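Local coordinates for protein ribonucleoside-diphosphate reductase small chain 2 (Saccharomyces cerevisiae, PDB 1JK0) that is a small subunit of ribonucleotide reductase, needed for proper folding of its partner small chain and for assembly with the large subunits in deoxyribonucleotide synthesis, at residues K158-F163 with G187-G192. Numbering follows the deposited sequence.
Sequences KHKAAF and GIFQAG
Phe189 reaches across to helix 155-166 and touches the side chains of Lys160 and Phe163 with different parts of its ring. The setting is the all-helical, ferritin-like fold of the ribonucleotide reductase small chain. Helix 155-166 here meets the short break between helix 175-188 and helix 191-200.

The Lys160 chain passes by the CD2-CE2 side of the Phe189 ring. Its CG lies 3.3 Å from CE2 of Phe189, and its CE lies 3.2 Å from CD2 of Phe189. CE sits at the edge of the ring, near its plane, while CG and CD stand off the plane to one side. CG of Lys160 is anti to the backbone N (chi1 167°), and the chain then bends at chi3 (-71°). This bend keeps CE beside the ring before the amine turns to its own partner. Lys160 NZ is hydrogen-bonded to the hydroxyl of Tyr257, on helix 240-258. An alanine in place of Lys160 would probably leave the CD2-CE2 side of Phe189 without its aliphatic cover and the Tyr257 hydroxyl without this amine partner.

Phe163, about one turn along the same helix, meets CE1 of Phe189, which lies across the ring from CD2. The two ring centroids are 5.7 Å apart and the planes are inclined at 52°, so the pair is oblique. The contact is apolar.

Further out, Ala250 of helix 240-258 touches Phe189. Ile246 and Ile253 of that helix, with Ala181 and Ala184 of helix 175-188, pack on Phe163. The contact is therefore buried among three helices and the turn between helix 175-188 and helix 191-200. The predicted active-site residue Tyr131 is about 11 Å from Lys160, side chain to side chain. Where the rings meet, CE1 of Phe189 lies over one face of Phe163, 4.1 Å from CD1 of Phe163.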
ATOM      1  N   LYS B 158     -18.582  20.225 -11.929  1.00 81.15           N
ATOM      2  CA  LYS B 158     -19.679  20.030 -10.984  1.00 80.96           C
ATOM      3  C   LYS B 158     -20.648  18.969 -11.497  1.00 80.55           C
ATOM      4  O   LYS B 158     -21.300  18.287 -10.708  1.00 80.01           O
ATOM      5  CB  LYS B 158     -20.431  21.345 -10.751  1.00 81.69           C
ATOM      6  CG  LYS B 158     -19.888  22.204  -9.610  1.00 82.25           C
ATOM      7  CD  LYS B 158     -20.742  23.457  -9.425  1.00 81.98           C
ATOM      8  CE  LYS B 158     -20.436  24.179  -8.118  1.00 82.89           C
ATOM      9  NZ  LYS B 158     -20.807  23.374  -6.918  1.00 82.40           N
ATOM     10  N   HIS B 159     -20.731  18.840 -12.821  1.00 80.04           N
ATOM     11  CA  HIS B 159     -21.602  17.858 -13.468  1.00 79.52           C
ATOM     12  C   HIS B 159     -20.955  16.475 -13.389  1.00 78.76           C
ATOM     13  O   HIS B 159     -21.638  15.447 -13.306  1.00 78.83           O
ATOM     14  CB  HIS B 159     -21.826  18.242 -14.934  1.00 81.02           C
ATOM     15  CG  HIS B 159     -22.479  19.577 -15.118  1.00 82.28           C
ATOM     16  ND1 HIS B 159     -23.780  19.828 -14.734  1.00 83.12           N
ATOM     17  CD2 HIS B 159     -22.005  20.739 -15.625  1.00 82.06           C
ATOM     18  CE1 HIS B 159     -24.078  21.088 -14.996  1.00 83.18           C
ATOM     19  NE2 HIS B 159     -23.019  21.662 -15.537  1.00 83.45           N
ATOM     20  N   LYS B 160     -19.626  16.467 -13.439  1.00 77.26           N
ATOM     21  CA  LYS B 160     -18.848  15.245 -13.344  1.00 74.75           C
ATOM     22  C   LYS B 160     -19.007  14.762 -11.909  1.00 73.29           C
ATOM     23  O   LYS B 160     -19.285  13.596 -11.654  1.00 73.56           O
ATOM     24  CB  LYS B 160     -17.369  15.541 -13.646  1.00 75.37           C
ATOM     25  CG  LYS B 160     -16.390  14.416 -13.290  1.00 75.47           C
ATOM     26  CD  LYS B 160     -14.935  14.766 -13.620  1.00 74.88           C
ATOM     27  CE  LYS B 160     -14.672  14.797 -15.122  1.00 75.09           C
ATOM     28  NZ  LYS B 160     -13.236  15.053 -15.459  1.00 74.27           N
ATOM     29  N   ALA B 161     -18.851  15.685 -10.971  1.00 71.28           N
ATOM     30  CA  ALA B 161     -18.968  15.354  -9.566  1.00 70.51           C
ATOM     31  C   ALA B 161     -20.363  14.840  -9.221  1.00 70.63           C
ATOM     32  O   ALA B 161     -20.520  14.039  -8.294  1.00 70.57           O
ATOM     33  CB  ALA B 161     -18.629  16.576  -8.717  1.00 70.29           C
ATOM     34  N   ALA B 162     -21.372  15.295  -9.964  1.00 70.82           N
ATOM     35  CA  ALA B 162     -22.757  14.884  -9.711  1.00 70.21           C
ATOM     36  C   ALA B 162     -22.979  13.441 -10.128  1.00 69.89           C
ATOM     37  O   ALA B 162     -23.682  12.689  -9.445  1.00 69.27           O
ATOM     38  CB  ALA B 162     -23.728  15.791 -10.456  1.00 70.54           C
ATOM     39  N   PHE B 163     -22.378  13.069 -11.254  1.00 69.24           N
ATOM     40  CA  PHE B 163     -22.483  11.715 -11.776  1.00 68.66           C
ATOM     41  C   PHE B 163     -21.984  10.738 -10.713  1.00 68.25           C
ATOM     42  O   PHE B 163     -22.688   9.802 -10.343  1.00 68.36           O
ATOM     43  CB  PHE B 163     -21.662  11.603 -13.063  1.00 68.39           C
ATOM     44  CG  PHE B 163     -21.622  10.218 -13.645  1.00 67.71           C
ATOM     45  CD1 PHE B 163     -20.566   9.359 -13.359  1.00 67.39           C
ATOM     46  CD2 PHE B 163     -22.623   9.785 -14.501  1.00 66.67           C
ATOM     47  CE1 PHE B 163     -20.506   8.091 -13.919  1.00 66.50           C
ATOM     48  CE2 PHE B 163     -22.573   8.522 -15.064  1.00 66.83           C
ATOM     49  CZ  PHE B 163     -21.510   7.672 -14.774  1.00 67.34           C
ATOM     50  N   GLY B 187     -12.944   4.890 -18.211  1.00 53.74           N
ATOM     51  CA  GLY B 187     -12.740   4.781 -19.646  1.00 53.78           C
ATOM     52  C   GLY B 187     -13.495   5.758 -20.519  1.00 53.05           C
ATOM     53  O   GLY B 187     -12.943   6.270 -21.491  1.00 52.51           O
ATOM     54  N   ILE B 188     -14.755   6.015 -20.190  1.00 53.41           N
ATOM     55  CA  ILE B 188     -15.545   6.946 -20.980  1.00 53.56           C
ATOM     56  C   ILE B 188     -14.985   8.346 -20.823  1.00 53.84           C
ATOM     57  O   ILE B 188     -14.331   8.863 -21.723  1.00 52.52           O
ATOM     58  CB  ILE B 188     -17.030   6.963 -20.542  1.00 54.09           C
ATOM     59  CG1 ILE B 188     -17.629   5.560 -20.664  1.00 53.79           C
ATOM     60  CG2 ILE B 188     -17.813   7.944 -21.415  1.00 53.02           C
ATOM     61  CD1 ILE B 188     -19.075   5.471 -20.240  1.00 53.03           C
ATOM     62  N   PHE B 189     -15.229   8.942 -19.660  1.00 55.48           N
ATOM     63  CA  PHE B 189     -14.782  10.296 -19.372  1.00 57.51           C
ATOM     64  C   PHE B 189     -13.604  10.850 -20.146  1.00 59.35           C
ATOM     65  O   PHE B 189     -13.748  11.218 -21.311  1.00 62.39           O
ATOM     66  CB  PHE B 189     -14.534  10.473 -17.883  1.00 57.89           C
ATOM     67  CG  PHE B 189     -15.748  10.909 -17.142  1.00 59.64           C
ATOM     68  CD1 PHE B 189     -16.824  10.044 -16.987  1.00 59.72           C
ATOM     69  CD2 PHE B 189     -15.857  12.212 -16.670  1.00 61.17           C
ATOM     70  CE1 PHE B 189     -17.995  10.464 -16.378  1.00 61.08           C
ATOM     71  CE2 PHE B 189     -17.027  12.649 -16.056  1.00 62.25           C
ATOM     72  CZ  PHE B 189     -18.102  11.771 -15.911  1.00 62.63           C
ATOM     73  N   GLN B 190     -12.437  10.914 -19.524  1.00 58.58           N
ATOM     74  CA  GLN B 190     -11.291  11.503 -20.203  1.00 58.47           C
ATOM     75  C   GLN B 190     -10.861  10.938 -21.557  1.00 57.89           C
ATOM     76  O   GLN B 190      -9.752  11.209 -22.013  1.00 56.62           O
ATOM     77  CB  GLN B 190     -10.112  11.517 -19.248  1.00 59.82           C
ATOM     78  CG  GLN B 190     -10.383  12.331 -18.014  1.00 60.92           C
ATOM     79  CD  GLN B 190      -9.241  12.269 -17.049  1.00 62.90           C
ATOM     80  OE1 GLN B 190      -8.930  11.207 -16.520  1.00 64.27           O
ATOM     81  NE2 GLN B 190      -8.592  13.408 -16.816  1.00 64.60           N
ATOM     82  N   ALA B 191     -11.732  10.172 -22.211  1.00 58.34           N
ATOM     83  CA  ALA B 191     -11.403   9.605 -23.516  1.00 59.20           C
ATOM     84  C   ALA B 191     -11.077  10.746 -24.473  1.00 60.21           C
ATOM     85  O   ALA B 191     -10.216  10.617 -25.351  1.00 58.37           O
ATOM     86  CB  ALA B 191     -12.571   8.782 -24.051  1.00 58.71           C
ATOM     87  N   GLY B 192     -11.778  11.862 -24.288  1.00 61.62           N
ATOM     88  CA  GLY B 192     -11.549  13.028 -25.117  1.00 63.99           C
ATOM     89  C   GLY B 192     -10.104  13.480 -25.020  1.00 65.61           C
ATOM     90  O   GLY B 192      -9.450  13.706 -26.036  1.00 65.86           O
TER